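Long-range contacts in OBody AM3L15 (Pyrobaculum aerophilum, PDB 4GN5), which probably acts as an engineered binding protein on an archaeal OB-fold scaffold, gripping a second protein with one face of its barrel: residues A10-N15 / V94-S99; V21-W26 / V39-R44; G34-V39 / Y53-K58; V77-V82 / P98-I103. All blocks are in the same frame, centred on the assembly; numbering follows the deposited sequence.

Contact 1 of 4, residues A10-N15 / V94-S99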
loop_
_atom_site.group_PDB
_atom_site.type_symbol
_atom_site.label_atom_id
_atom_site.label_comp_id
_atom_site.label_asym_id
_atom_site.label_seq_id
_atom_site.Cartn_x
_atom_site.Cartn_y
_atom_site.Cartn_z
ATOM N N ALA A 10 6.412 17.334 -11.155
ATOM C CA ALA A 10 5.570 17.367 -12.376
ATOM C C ALA A 10 6.339 16.874 -13.656
ATOM O O ALA A 10 5.714 16.566 -14.658
ATOM C CB ALA A 10 4.985 18.776 -12.638
ATOM N N GLU A 11 7.681 16.872 -13.621
ATOM C CA GLU A 11 8.490 16.332 -14.738
ATOM C C GLU A 11 8.689 14.817 -14.651
ATOM O O GLU A 11 9.294 14.257 -15.541
ATOM C CB GLU A 11 9.866 17.027 -14.854
ATOM C CG GLU A 11 9.716 18.517 -15.283
ATOM C CD GLU A 11 10.999 19.290 -15.207
ATOM O OE1 GLU A 11 11.836 19.070 -14.274
ATOM O OE2 GLU A 11 11.163 20.133 -16.119
ATOM N N ILE A 12 8.207 14.165 -13.599
ATOM C CA ILE A 12 8.278 12.721 -13.532
ATOM C C ILE A 12 7.151 12.140 -14.399
ATOM O O ILE A 12 6.009 12.095 -13.979
ATOM C CB ILE A 12 8.269 12.178 -12.083
ATOM C CG1 ILE A 12 9.369 12.860 -11.236
ATOM C CG2 ILE A 12 8.510 10.602 -12.101
ATOM C CD1 ILE A 12 10.837 12.706 -11.845
ATOM N N THR A 13 7.510 11.730 -15.617
ATOM C CA THR A 13 6.568 11.230 -16.632
ATOM C C THR A 13 6.974 9.812 -17.136
ATOM O O THR A 13 8.096 9.342 -16.869
ATOM C CB THR A 13 6.555 12.188 -17.852
ATOM O OG1 THR A 13 7.891 12.296 -18.346
ATOM C CG2 THR A 13 6.165 13.571 -17.477
ATOM N N PRO A 14 6.051 9.106 -17.820
ATOM C CA PRO A 14 6.402 7.749 -18.251
ATOM C C PRO A 14 7.676 7.681 -19.149
ATOM O O PRO A 14 8.426 6.681 -19.056
ATOM C CB PRO A 14 5.136 7.281 -19.001
ATOM C CG PRO A 14 4.030 7.930 -18.171
ATOM C CD PRO A 14 4.590 9.334 -17.862
ATOM N N ASN A 15 7.958 8.748 -19.888
ATOM C CA ASN A 15 9.163 8.862 -20.702
ATOM C C ASN A 15 10.447 8.630 -19.954
ATOM O O ASN A 15 11.457 8.239 -20.529
ATOM C CB ASN A 15 9.203 10.220 -21.370
ATOM C CG ASN A 15 10.235 10.304 -22.455
ATOM O OD1 ASN A 15 10.266 9.482 -23.367
ATOM N ND2 ASN A 15 11.084 11.309 -22.386
ATOM N N VAL A 94 3.237 6.901 -13.055
ATOM C CA VAL A 94 4.608 6.695 -12.699
ATOM C C VAL A 94 4.696 6.141 -11.273
ATOM O O VAL A 94 3.752 6.343 -10.434
ATOM C CB VAL A 94 5.461 8.021 -12.854
ATOM C CG1 VAL A 94 5.633 8.453 -14.362
ATOM C CG2 VAL A 94 4.856 9.223 -12.027
ATOM N N GLU A 95 5.843 5.537 -10.975
ATOM C CA GLU A 95 6.236 5.119 -9.624
ATOM C C GLU A 95 7.734 5.393 -9.571
ATOM O O GLU A 95 8.414 5.310 -10.600
ATOM C CB GLU A 95 6.033 3.581 -9.441
ATOM C CG GLU A 95 4.575 3.133 -9.781
ATOM C CD GLU A 95 4.321 1.633 -9.561
ATOM O OE1 GLU A 95 3.159 1.245 -9.411
ATOM O OE2 GLU A 95 5.272 0.845 -9.601
ATOM N N ILE A 96 8.251 5.720 -8.387
ATOM C CA ILE A 96 9.690 5.885 -8.179
ATOM C C ILE A 96 10.079 4.822 -7.159
ATOM O O ILE A 96 9.488 4.755 -6.063
ATOM C CB ILE A 96 10.100 7.327 -7.694
ATOM C CG1 ILE A 96 9.887 8.368 -8.817
ATOM C CG2 ILE A 96 11.566 7.302 -7.222
ATOM C CD1 ILE A 96 9.932 9.850 -8.418
ATOM N N PHE A 97 11.032 3.977 -7.546
ATOM C CA PHE A 97 11.672 3.065 -6.619
ATOM C C PHE A 97 12.997 3.632 -6.094
ATOM O O PHE A 97 13.983 3.751 -6.845
ATOM C CB PHE A 97 11.784 1.625 -7.235
ATOM C CG PHE A 97 10.465 0.930 -7.338
ATOM C CD1 PHE A 97 9.990 0.132 -6.282
ATOM C CD2 PHE A 97 9.642 1.109 -8.439
ATOM C CE1 PHE A 97 8.791 -0.477 -6.336
ATOM C CE2 PHE A 97 8.405 0.483 -8.512
ATOM C CZ PHE A 97 7.964 -0.326 -7.468
ATOM N N PRO A 98 13.021 4.012 -4.789
ATOM C CA PRO A 98 14.143 4.747 -4.260
ATOM C C PRO A 98 15.387 3.895 -3.987
ATOM O O PRO A 98 15.294 2.720 -3.602
ATOM C CB PRO A 98 13.606 5.295 -2.936
ATOM C CG PRO A 98 12.674 4.232 -2.461
ATOM C CD PRO A 98 12.018 3.713 -3.746
ATOM N N SER A 99 16.534 4.538 -4.141
ATOM C CA SER A 99 17.767 4.013 -3.601
ATOM C C SER A 99 18.298 4.881 -2.453
ATOM O O SER A 99 19.049 4.389 -1.592
ATOM C CB SER A 99 18.796 3.902 -4.699
ATOM O OG SER A 99 19.165 5.181 -5.122
#
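Val94 meets the chain around Ile12, Thr13 and Pro14 with its two methyls turned to different partners. The side chains of Ile12 and Val94 stand at about a right angle to each other, and the branch methyls do the touching, Ile12 CG2 against Val94 CG2 at 3.9 Å. With CG1 of Ile12 beside the backbone N (chi1 -53°), CG2 is left anti to that N and turned to Val94. The same methyl also rests on the tip of Ile96, whose CD1 lies 4.0 Å from Ile12 CG2; this pair too crosses nearly perpendicularly. In the conformer described, the other methyl of Val94 presses on the backbone, CG1 lying 3.4 Å from Thr13 C. The ring of Pro14 is set across the valine, its CD 3.8 Å from Val94 CG1. The side chains meet through apolar carbons, though Val94 also rests on the loop backbone. Glu95 points away from the loop, and its carboxylate pairs with a basic side chain of the other protein chain. The loop ahead of strand 20-24 thus packs Ile12 against strand 95-98 and against Val21, Val23 and Val82 of strands 20-24 and 75-83, within the hydrophobic interior of an OB-fold barrel.

Contact 2 of 4, residues V21-W26 / V39-R44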
loop_
_atom_site.group_PDB
_atom_site.type_symbol
_atom_site.label_atom_id
_atom_site.label_comp_id
_atom_site.label_asym_id
_atom_site.label_seq_id
_atom_site.Cartn_x
_atom_site.Cartn_y
_atom_site.Cartn_z
ATOM N N VAL A 21 16.347 9.536 -11.242
ATOM C CA VAL A 21 15.988 10.931 -10.987
ATOM C C VAL A 21 16.273 11.252 -9.543
ATOM O O VAL A 21 16.358 10.352 -8.702
ATOM C CB VAL A 21 14.479 11.155 -11.176
ATOM C CG1 VAL A 21 14.107 10.975 -12.643
ATOM C CG2 VAL A 21 13.634 10.179 -10.229
ATOM N N VAL A 22 16.407 12.544 -9.233
ATOM C CA VAL A 22 16.438 12.950 -7.851
ATOM C C VAL A 22 15.323 13.971 -7.687
ATOM O O VAL A 22 15.297 14.963 -8.412
ATOM C CB VAL A 22 17.826 13.529 -7.401
ATOM C CG1 VAL A 22 17.758 14.049 -5.955
ATOM C CG2 VAL A 22 18.979 12.499 -7.576
ATOM N N VAL A 23 14.395 13.705 -6.762
ATOM C CA VAL A 23 13.355 14.670 -6.456
ATOM C C VAL A 23 13.598 15.254 -5.069
ATOM O O VAL A 23 14.237 14.626 -4.221
ATOM C CB VAL A 23 11.900 14.096 -6.599
ATOM C CG1 VAL A 23 11.633 13.707 -8.034
ATOM C CG2 VAL A 23 11.681 12.884 -5.662
ATOM N N ALA A 24 13.100 16.470 -4.877
ATOM C CA ALA A 24 13.278 17.253 -3.646
ATOM C C ALA A 24 11.990 18.062 -3.401
ATOM O O ALA A 24 11.523 18.766 -4.282
ATOM C CB ALA A 24 14.488 18.177 -3.783
ATOM N N GLY A 25 11.429 17.990 -2.205
ATOM C CA GLY A 25 10.175 18.716 -1.972
ATOM C C GLY A 25 9.739 18.302 -0.586
ATOM O O GLY A 25 10.586 17.879 0.225
ATOM N N TRP A 26 8.460 18.432 -0.284
ATOM C CA TRP A 26 8.011 18.000 1.015
ATOM C C TRP A 26 7.228 16.700 0.945
ATOM O O TRP A 26 6.770 16.279 -0.129
ATOM C CB TRP A 26 7.189 19.088 1.726
ATOM C CG TRP A 26 5.972 19.514 0.958
ATOM C CD1 TRP A 26 4.678 19.022 1.085
ATOM C CD2 TRP A 26 5.940 20.495 -0.093
ATOM N NE1 TRP A 26 3.855 19.660 0.147
ATOM C CE2 TRP A 26 4.595 20.580 -0.553
ATOM C CE3 TRP A 26 6.909 21.373 -0.638
ATOM C CZ2 TRP A 26 4.196 21.489 -1.551
ATOM C CZ3 TRP A 26 6.503 22.299 -1.621
ATOM C CH2 TRP A 26 5.156 22.325 -2.081
ATOM N N VAL A 39 5.579 7.003 -0.030
ATOM C CA VAL A 39 5.702 8.395 0.322
ATOM C C VAL A 39 5.501 9.184 -0.992
ATOM O O VAL A 39 6.131 8.870 -2.041
ATOM C CB VAL A 39 7.057 8.713 1.047
ATOM C CG1 VAL A 39 8.172 7.998 0.407
ATOM C CG2 VAL A 39 7.385 10.260 1.050
ATOM N N LYS A 40 4.593 10.166 -0.939
ATOM C CA LYS A 40 4.327 11.027 -2.082
ATOM C C LYS A 40 5.015 12.384 -1.851
ATOM O O LYS A 40 4.913 12.925 -0.758
ATOM C CB LYS A 40 2.832 11.202 -2.238
ATOM C CG LYS A 40 2.082 9.903 -2.304
ATOM C CD LYS A 40 0.657 10.173 -2.840
ATOM C CE LYS A 40 -0.051 8.830 -2.755
ATOM N NZ LYS A 40 -1.350 8.923 -3.436
ATOM N N VAL A 41 5.698 12.900 -2.872
ATOM C CA VAL A 41 6.530 14.135 -2.773
ATOM C C VAL A 41 5.926 15.213 -3.624
ATOM O O VAL A 41 5.599 14.987 -4.796
ATOM C CB VAL A 41 8.015 13.916 -3.279
ATOM C CG1 VAL A 41 8.888 15.204 -3.129
ATOM C CG2 VAL A 41 8.630 12.821 -2.486
ATOM N N SER A 42 5.810 16.405 -3.037
ATOM C CA SER A 42 5.379 17.553 -3.788
ATOM C C SER A 42 6.445 18.619 -3.668
ATOM O O SER A 42 7.128 18.702 -2.650
ATOM C CB SER A 42 4.033 18.077 -3.265
ATOM O OG SER A 42 3.021 17.088 -3.503
ATOM N N ASP A 43 6.588 19.403 -4.740
ATOM C CA ASP A 43 7.420 20.581 -4.679
ATOM C C ASP A 43 6.769 21.874 -5.183
ATOM O O ASP A 43 7.424 22.931 -5.248
ATOM C CB ASP A 43 8.708 20.320 -5.441
ATOM C CG ASP A 43 8.461 19.856 -6.859
ATOM O OD1 ASP A 43 7.318 19.905 -7.393
ATOM O OD2 ASP A 43 9.467 19.459 -7.432
ATOM N N ARG A 44 5.496 21.789 -5.526
ATOM C CA ARG A 44 4.777 22.950 -5.997
ATOM C C ARG A 44 3.422 22.958 -5.282
ATOM O O ARG A 44 2.785 21.885 -5.120
ATOM C CB ARG A 44 4.621 22.844 -7.512
ATOM C CG ARG A 44 3.991 24.045 -8.101
ATOM C CD ARG A 44 3.941 24.018 -9.601
ATOM N NE ARG A 44 3.156 25.187 -10.006
ATOM C CZ ARG A 44 2.026 25.143 -10.707
ATOM N NH1 ARG A 44 1.412 26.288 -11.004
ATOM N NH2 ARG A 44 1.538 23.960 -11.163
HETATM O O HOH W 1 11.682 17.426 -7.083
#
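Trp26 and Ser42 meet as an antiparallel hydrogen-bonded pair: Trp26 N donates to Ser42 O at 2.7 Å, and Ser42 N returns a bond to Trp26 O at 3.1 Å. From CB the tryptophan folds back over its partner, because CG lies between its own backbone N and carbonyl carbon (chi1 59°). CG approaches Ser42 O, and CD2 comes closer, 3.3 Å from Ser42 O; this oxygen, the same one that accepts from Trp26 N, lies over one face of the ring, offset toward the rim. CE3 lies by it too. On the other branch CE2 rests on the serine methylene, 3.7 Å from Ser42 CB, NE1 passes close by the same carbon, and CZ2 lies near both Ser42 CB and Arg44 O. CZ3 reaches the backbone of Asp43, and at the far end CH2 is 3.5 Å from Arg44 N. Ser42 OG turns elsewhere, to the carbonyl of Ala48. Gly25 CA makes a CA-H...O contact with Ser42 O, and any CB there would clash with that oxygen. One water accepts from Ala24 N at 2.8 Å and appears to donate to Asp43 OD2, whose carboxylate is also held by Thr9. This sharp corner at a glycine, passing the chain from strand 20-24 into strand 26-32 and so from one sheet to the other, is characteristic of the bent first strand of an OB-fold barrel.

Contact 3 of 4, residues G34-V39 / Y53-K58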
loop_
_atom_site.group_PDB
_atom_site.type_symbol
_atom_site.label_atom_id
_atom_site.label_comp_id
_atom_site.label_asym_id
_atom_site.label_seq_id
_atom_site.Cartn_x
_atom_site.Cartn_y
_atom_site.Cartn_z
ATOM N N GLY A 34 2.676 -2.069 5.475
ATOM C CA GLY A 34 3.375 -3.306 5.797
ATOM C C GLY A 34 4.469 -3.555 4.766
ATOM O O GLY A 34 5.518 -2.915 4.827
ATOM N N ARG A 35 4.203 -4.455 3.828
ATOM C CA ARG A 35 5.137 -4.821 2.771
ATOM C C ARG A 35 5.318 -3.758 1.691
ATOM O O ARG A 35 6.380 -3.668 1.040
ATOM C CB ARG A 35 4.727 -6.164 2.157
ATOM C CG ARG A 35 5.224 -7.402 2.962
ATOM C CD ARG A 35 4.418 -8.662 2.615
ATOM N NE ARG A 35 3.001 -8.522 3.066
ATOM C CZ ARG A 35 1.984 -9.246 2.596
ATOM N NH1 ARG A 35 2.189 -10.140 1.639
ATOM N NH2 ARG A 35 0.734 -9.074 3.073
ATOM N N VAL A 36 4.296 -2.934 1.524
ATOM C CA VAL A 36 4.364 -1.697 0.733
ATOM C C VAL A 36 4.229 -0.490 1.626
ATOM O O VAL A 36 3.345 -0.430 2.482
ATOM C CB VAL A 36 3.152 -1.670 -0.277
ATOM C CG1 VAL A 36 3.137 -0.356 -1.198
ATOM C CG2 VAL A 36 3.178 -2.939 -1.104
ATOM N N LYS A 37 5.090 0.478 1.430
ATOM C CA LYS A 37 4.980 1.773 2.049
ATOM C C LYS A 37 5.195 2.811 0.946
ATOM O O LYS A 37 6.039 2.627 0.137
ATOM C CB LYS A 37 6.037 1.867 3.137
ATOM C CG LYS A 37 6.086 0.657 4.049
ATOM C CD LYS A 37 6.819 0.939 5.318
ATOM C CE LYS A 37 6.688 -0.208 6.318
ATOM N NZ LYS A 37 6.809 0.111 7.757
ATOM N N ILE A 38 4.412 3.871 0.916
ATOM C CA ILE A 38 4.466 4.851 -0.168
ATOM C C ILE A 38 4.606 6.236 0.446
ATOM O O ILE A 38 3.877 6.586 1.362
ATOM C CB ILE A 38 3.200 4.777 -1.052
ATOM C CG1 ILE A 38 3.007 3.346 -1.601
ATOM C CG2 ILE A 38 3.276 5.787 -2.195
ATOM C CD1 ILE A 38 1.503 3.019 -2.084
ATOM N N VAL A 39 5.579 7.003 -0.030
ATOM C CA VAL A 39 5.702 8.395 0.322
ATOM C C VAL A 39 5.501 9.184 -0.992
ATOM O O VAL A 39 6.131 8.870 -2.041
ATOM C CB VAL A 39 7.057 8.713 1.047
ATOM C CG1 VAL A 39 8.172 7.998 0.407
ATOM C CG2 VAL A 39 7.385 10.260 1.050
ATOM N N TYR A 53 7.541 4.310 -4.134
ATOM C CA TYR A 53 7.193 2.996 -3.572
ATOM C C TYR A 53 8.363 2.264 -2.922
ATOM O O TYR A 53 9.367 2.041 -3.566
ATOM C CB TYR A 53 6.636 2.065 -4.668
ATOM C CG TYR A 53 5.177 2.336 -5.043
ATOM C CD1 TYR A 53 4.810 3.480 -5.771
ATOM C CD2 TYR A 53 4.172 1.385 -4.726
ATOM C CE1 TYR A 53 3.429 3.698 -6.134
ATOM C CE2 TYR A 53 2.813 1.604 -5.108
ATOM C CZ TYR A 53 2.481 2.750 -5.811
ATOM O OH TYR A 53 1.159 2.939 -6.143
ATOM N N LEU A 54 8.220 1.886 -1.672
ATOM C CA LEU A 54 9.128 0.953 -1.014
ATOM C C LEU A 54 8.399 -0.413 -0.915
ATOM O O LEU A 54 7.396 -0.492 -0.228
ATOM C CB LEU A 54 9.424 1.483 0.400
ATOM C CG LEU A 54 10.267 2.746 0.382
ATOM C CD1 LEU A 54 9.506 4.062 0.102
ATOM C CD2 LEU A 54 11.002 2.802 1.649
ATOM N N GLU A 55 8.960 -1.456 -1.486
ATOM C CA GLU A 55 8.265 -2.741 -1.528
ATOM C C GLU A 55 9.208 -3.787 -1.047
ATOM O O GLU A 55 10.316 -3.906 -1.585
ATOM C CB GLU A 55 7.862 -3.072 -2.964
ATOM C CG GLU A 55 6.693 -2.309 -3.399
ATOM C CD GLU A 55 6.113 -2.871 -4.666
ATOM O OE1 GLU A 55 6.453 -2.404 -5.740
ATOM O OE2 GLU A 55 5.306 -3.797 -4.606
ATOM N N ARG A 56 8.788 -4.514 -0.013
ATOM C CA ARG A 56 9.622 -5.531 0.615
ATOM C C ARG A 56 9.898 -6.539 -0.500
ATOM O O ARG A 56 9.014 -6.824 -1.299
ATOM C CB ARG A 56 8.877 -6.211 1.751
ATOM C CG ARG A 56 8.919 -5.467 3.019
ATOM C CD ARG A 56 10.356 -5.396 3.582
ATOM N NE ARG A 56 10.296 -4.589 4.787
ATOM C CZ ARG A 56 11.347 -4.236 5.521
ATOM N NH1 ARG A 56 12.582 -4.623 5.184
ATOM N NH2 ARG A 56 11.143 -3.482 6.590
ATOM N N GLY A 57 11.123 -7.024 -0.583
ATOM C CA GLY A 57 11.504 -7.879 -1.674
ATOM C C GLY A 57 12.206 -7.124 -2.792
ATOM O O GLY A 57 12.946 -7.750 -3.547
ATOM N N LYS A 58 11.992 -5.811 -2.876
ATOM C CA LYS A 58 12.552 -4.930 -3.900
ATOM C C LYS A 58 13.447 -3.819 -3.367
ATOM O O LYS A 58 14.455 -3.531 -3.937
ATOM C CB LYS A 58 11.454 -4.234 -4.682
ATOM C CG LYS A 58 10.833 -5.024 -5.715
ATOM C CD LYS A 58 9.904 -4.200 -6.525
ATOM C CE LYS A 58 8.783 -5.052 -7.099
ATOM N NZ LYS A 58 7.817 -4.250 -7.889
HETATM O O HOH W 2 7.611 -4.231 6.080
#
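Ile38 lies alongside the Tyr53 ring, pointing the same way, in a non-hydrogen-bonded antiparallel pair. Its CG1 stands over one ring face, 4.0 Å from the Tyr53 centroid and 17° off the normal, a CH-pi contact. The terminal methyl runs on toward the hydroxyl end, with Ile38 CD1 3.6 Å from Tyr53 CE2. Val36 CG1 comes obliquely to the same ring, 4.1 Å from Tyr53 CD2. With an alanine at Tyr53, Ile38 would probably lose the flat surface under its CG1 and CD1, and a gap would be likely to open beside Val36. Between the Val36-Glu55 and Ile38-Tyr53 pairs, Lys37 and Leu54 exchange two backbone bonds; at the strand end Arg56 N donates to Arg35 O at 2.8 Å. There the two arginine side chains cross at about a right angle, Arg35 CG 4.0 Å from Arg56 CB. Strands 36-42 and 50-55 form here a hairpin of the OB-fold barrel, and Tyr53 N also bonds to Ile96 of strand 95-98. On the other face of the hairpin, Leu54 packs on Leu63 and Phe64 of helix 61-67. Phe64 and Phe67 also touch the Lys37 side chain, whose NZ forms a salt bridge with Asp32. Arg56, bent at its second side-chain torsion (chi2 -66°), turns its guanidinium to Asp61 and Phe64. Arg56 NE also donates, at 3.0 Å, to a water that in turn donates to Gly34 O. The Arg35 guanidinium goes on to an acidic side chain of the other protein chain.

Contact 4 of 4, residues V77-V82 / P98-I103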
loop_
_atom_site.group_PDB
_atom_site.type_symbol
_atom_site.label_atom_id
_atom_site.label_comp_id
_atom_site.label_asym_id
_atom_site.label_seq_id
_atom_site.Cartn_x
_atom_site.Cartn_y
_atom_site.Cartn_z
ATOM N N VAL A 77 14.942 14.730 0.019
ATOM C CA VAL A 77 15.581 14.554 -1.274
ATOM C C VAL A 77 15.613 13.041 -1.439
ATOM O O VAL A 77 16.082 12.305 -0.531
ATOM C CB VAL A 77 16.983 15.143 -1.286
ATOM C CG1 VAL A 77 17.735 14.756 -2.556
ATOM C CG2 VAL A 77 16.912 16.676 -1.177
ATOM N N ILE A 78 15.088 12.574 -2.569
ATOM C CA ILE A 78 14.943 11.113 -2.803
ATOM C C ILE A 78 15.469 10.793 -4.164
ATOM O O ILE A 78 15.060 11.390 -5.175
ATOM C CB ILE A 78 13.496 10.618 -2.724
ATOM C CG1 ILE A 78 12.977 10.770 -1.278
ATOM C CG2 ILE A 78 13.413 9.097 -3.181
ATOM C CD1 ILE A 78 11.497 10.231 -1.063
ATOM N N LYS A 79 16.406 9.868 -4.190
ATOM C CA LYS A 79 16.975 9.398 -5.444
ATOM C C LYS A 79 16.369 8.050 -5.781
ATOM O O LYS A 79 16.280 7.208 -4.923
ATOM C CB LYS A 79 18.506 9.287 -5.350
ATOM C CG LYS A 79 19.177 8.946 -6.645
ATOM C CD LYS A 79 20.593 8.536 -6.413
ATOM C CE LYS A 79 21.511 9.690 -6.191
ATOM N NZ LYS A 79 22.904 9.274 -5.897
ATOM N N GLY A 80 15.973 7.875 -7.027
ATOM C CA GLY A 80 15.270 6.630 -7.363
ATOM C C GLY A 80 15.154 6.392 -8.845
ATOM O O GLY A 80 15.555 7.246 -9.635
ATOM N N ILE A 81 14.650 5.222 -9.221
ATOM C CA ILE A 81 14.427 4.869 -10.622
ATOM C C ILE A 81 12.961 4.960 -11.031
ATOM O O ILE A 81 12.120 4.472 -10.345
ATOM C CB ILE A 81 14.884 3.413 -10.928
ATOM C CG1 ILE A 81 16.356 3.162 -10.587
ATOM C CG2 ILE A 81 14.539 3.063 -12.320
ATOM C CD1 ILE A 81 17.266 3.992 -11.266
ATOM N N VAL A 82 12.670 5.557 -12.181
ATOM C CA VAL A 82 11.268 5.670 -12.598
ATOM C C VAL A 82 10.767 4.342 -13.170
ATOM O O VAL A 82 11.426 3.728 -13.999
ATOM C CB VAL A 82 11.066 6.833 -13.637
ATOM C CG1 VAL A 82 9.649 6.900 -14.157
ATOM C CG2 VAL A 82 11.475 8.221 -13.002
ATOM N N PRO A 98 13.021 4.012 -4.789
ATOM C CA PRO A 98 14.143 4.747 -4.260
ATOM C C PRO A 98 15.387 3.895 -3.987
ATOM O O PRO A 98 15.294 2.720 -3.602
ATOM C CB PRO A 98 13.606 5.295 -2.936
ATOM C CG PRO A 98 12.674 4.232 -2.461
ATOM C CD PRO A 98 12.018 3.713 -3.746
ATOM N N SER A 99 16.534 4.538 -4.141
ATOM C CA SER A 99 17.767 4.013 -3.601
ATOM C C SER A 99 18.298 4.881 -2.453
ATOM O O SER A 99 19.049 4.389 -1.592
ATOM C CB SER A 99 18.796 3.902 -4.699
ATOM O OG SER A 99 19.165 5.181 -5.122
ATOM N N GLU A 100 17.941 6.161 -2.429
ATOM C CA GLU A 100 18.327 7.010 -1.290
ATOM C C GLU A 100 17.154 7.865 -0.833
ATOM O O GLU A 100 16.434 8.422 -1.661
ATOM C CB GLU A 100 19.495 7.914 -1.613
ATOM C CG GLU A 100 20.678 7.230 -2.236
ATOM C CD GLU A 100 21.685 8.211 -2.830
ATOM O OE1 GLU A 100 21.616 9.432 -2.551
ATOM O OE2 GLU A 100 22.573 7.745 -3.581
ATOM N N ILE A 101 16.920 7.914 0.473
ATOM C CA ILE A 101 15.983 8.902 0.998
ATOM C C ILE A 101 16.695 9.744 2.036
ATOM O O ILE A 101 17.115 9.214 3.060
ATOM C CB ILE A 101 14.743 8.241 1.627
ATOM C CG1 ILE A 101 14.003 7.379 0.589
ATOM C CG2 ILE A 101 13.847 9.327 2.306
ATOM C CD1 ILE A 101 12.799 6.516 1.164
ATOM N N TRP A 102 16.791 11.039 1.796
ATOM C CA TRP A 102 17.432 11.952 2.720
ATOM C C TRP A 102 16.439 12.895 3.400
ATOM O O TRP A 102 15.621 13.470 2.739
ATOM C CB TRP A 102 18.462 12.775 1.965
ATOM C CG TRP A 102 19.524 12.049 1.202
ATOM C CD1 TRP A 102 19.458 11.582 -0.064
ATOM C CD2 TRP A 102 20.852 11.788 1.651
ATOM N NE1 TRP A 102 20.643 11.018 -0.424
ATOM C CE2 TRP A 102 21.519 11.137 0.614
ATOM C CE3 TRP A 102 21.538 12.042 2.838
ATOM C CZ2 TRP A 102 22.829 10.746 0.724
ATOM C CZ3 TRP A 102 22.822 11.658 2.946
ATOM C CH2 TRP A 102 23.464 11.010 1.897
ATOM N N ILE A 103 16.505 13.053 4.701
ATOM C CA ILE A 103 15.657 14.014 5.349
ATOM C C ILE A 103 16.404 15.305 5.683
ATOM O O ILE A 103 17.245 15.331 6.571
ATOM C CB ILE A 103 15.029 13.424 6.578
ATOM C CG1 ILE A 103 14.266 12.168 6.184
ATOM C CG2 ILE A 103 14.123 14.404 7.210
ATOM C CD1 ILE A 103 14.166 11.166 7.200
#
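A classic beta bulge marks the pairing of strand 75-83 with the corner at Ser99: Ser99 and Glu100 both face Lys79, whose carbonyl oxygen is gripped by two backbone donors. Lys79 O accepts from Ser99 N at 2.8 Å and from Glu100 N at 3.2 Å. Past the bulge the register shifts by one, and Gly80 comes within 3.8 Å of Pro98, CA to CA; a CB on the glycine would sit tightly against Pro98 CA. Away from the bulge the pairing is regular, Ile78 facing Ile101 and Val77 exchanging two bonds with Trp102. In this part of the OB-fold barrel strands 95-98 and 100-103, on either side of the corner at Ser99, both pair with strand 75-83, and strand 95-98 also bonds to strand 50-55. Above the pairing, Lys79 and Glu100 lie side by side; the lysine chain bends at its third torsion (chi3 -79°), bringing NZ to 2.8 Å from Glu100 OE2 in a salt bridge made from above the carboxylate plane. The other oxygen, OE1, takes the indole N-H of Trp102 at 2.8 Å, in the ring plane of the tryptophan and on the anti side of the carboxylate. Replacing Glu100 by alanine would probably leave the ammonium of Lys79 without its charge mate and the indole free to turn, its N-H lacking an acceptor. On the inward face, Ile78 CG2 packs 3.8 Å from Pro98 CB, while its CG1 rests on Ile101, which leans in turn on Val66 of helix 61-67.

The four contacts trace one small OB-fold barrel. Along the chain, contact 1 joins the N-terminal loop to strand 95-98, thereby spanning contacts 2 and 3, whose segments alternate and share Val39 on strand 36-42 with centres about 17 Å apart. Contact 4 opens after both and ends on the same region as contact 1, sharing Pro98 and Ser99. Contacts 2 and 4, centres about 10 Å apart, are stitched by backbone pairing of strand 20-24 with strand 75-83. Between contacts 1 and 3, strand 95-98 bonds to strand 50-55, so the sheets close into a barrel. Contact 3 has most of the residues near the other protein chain and contact 4 none, consistent with a binding face centred on contact 3.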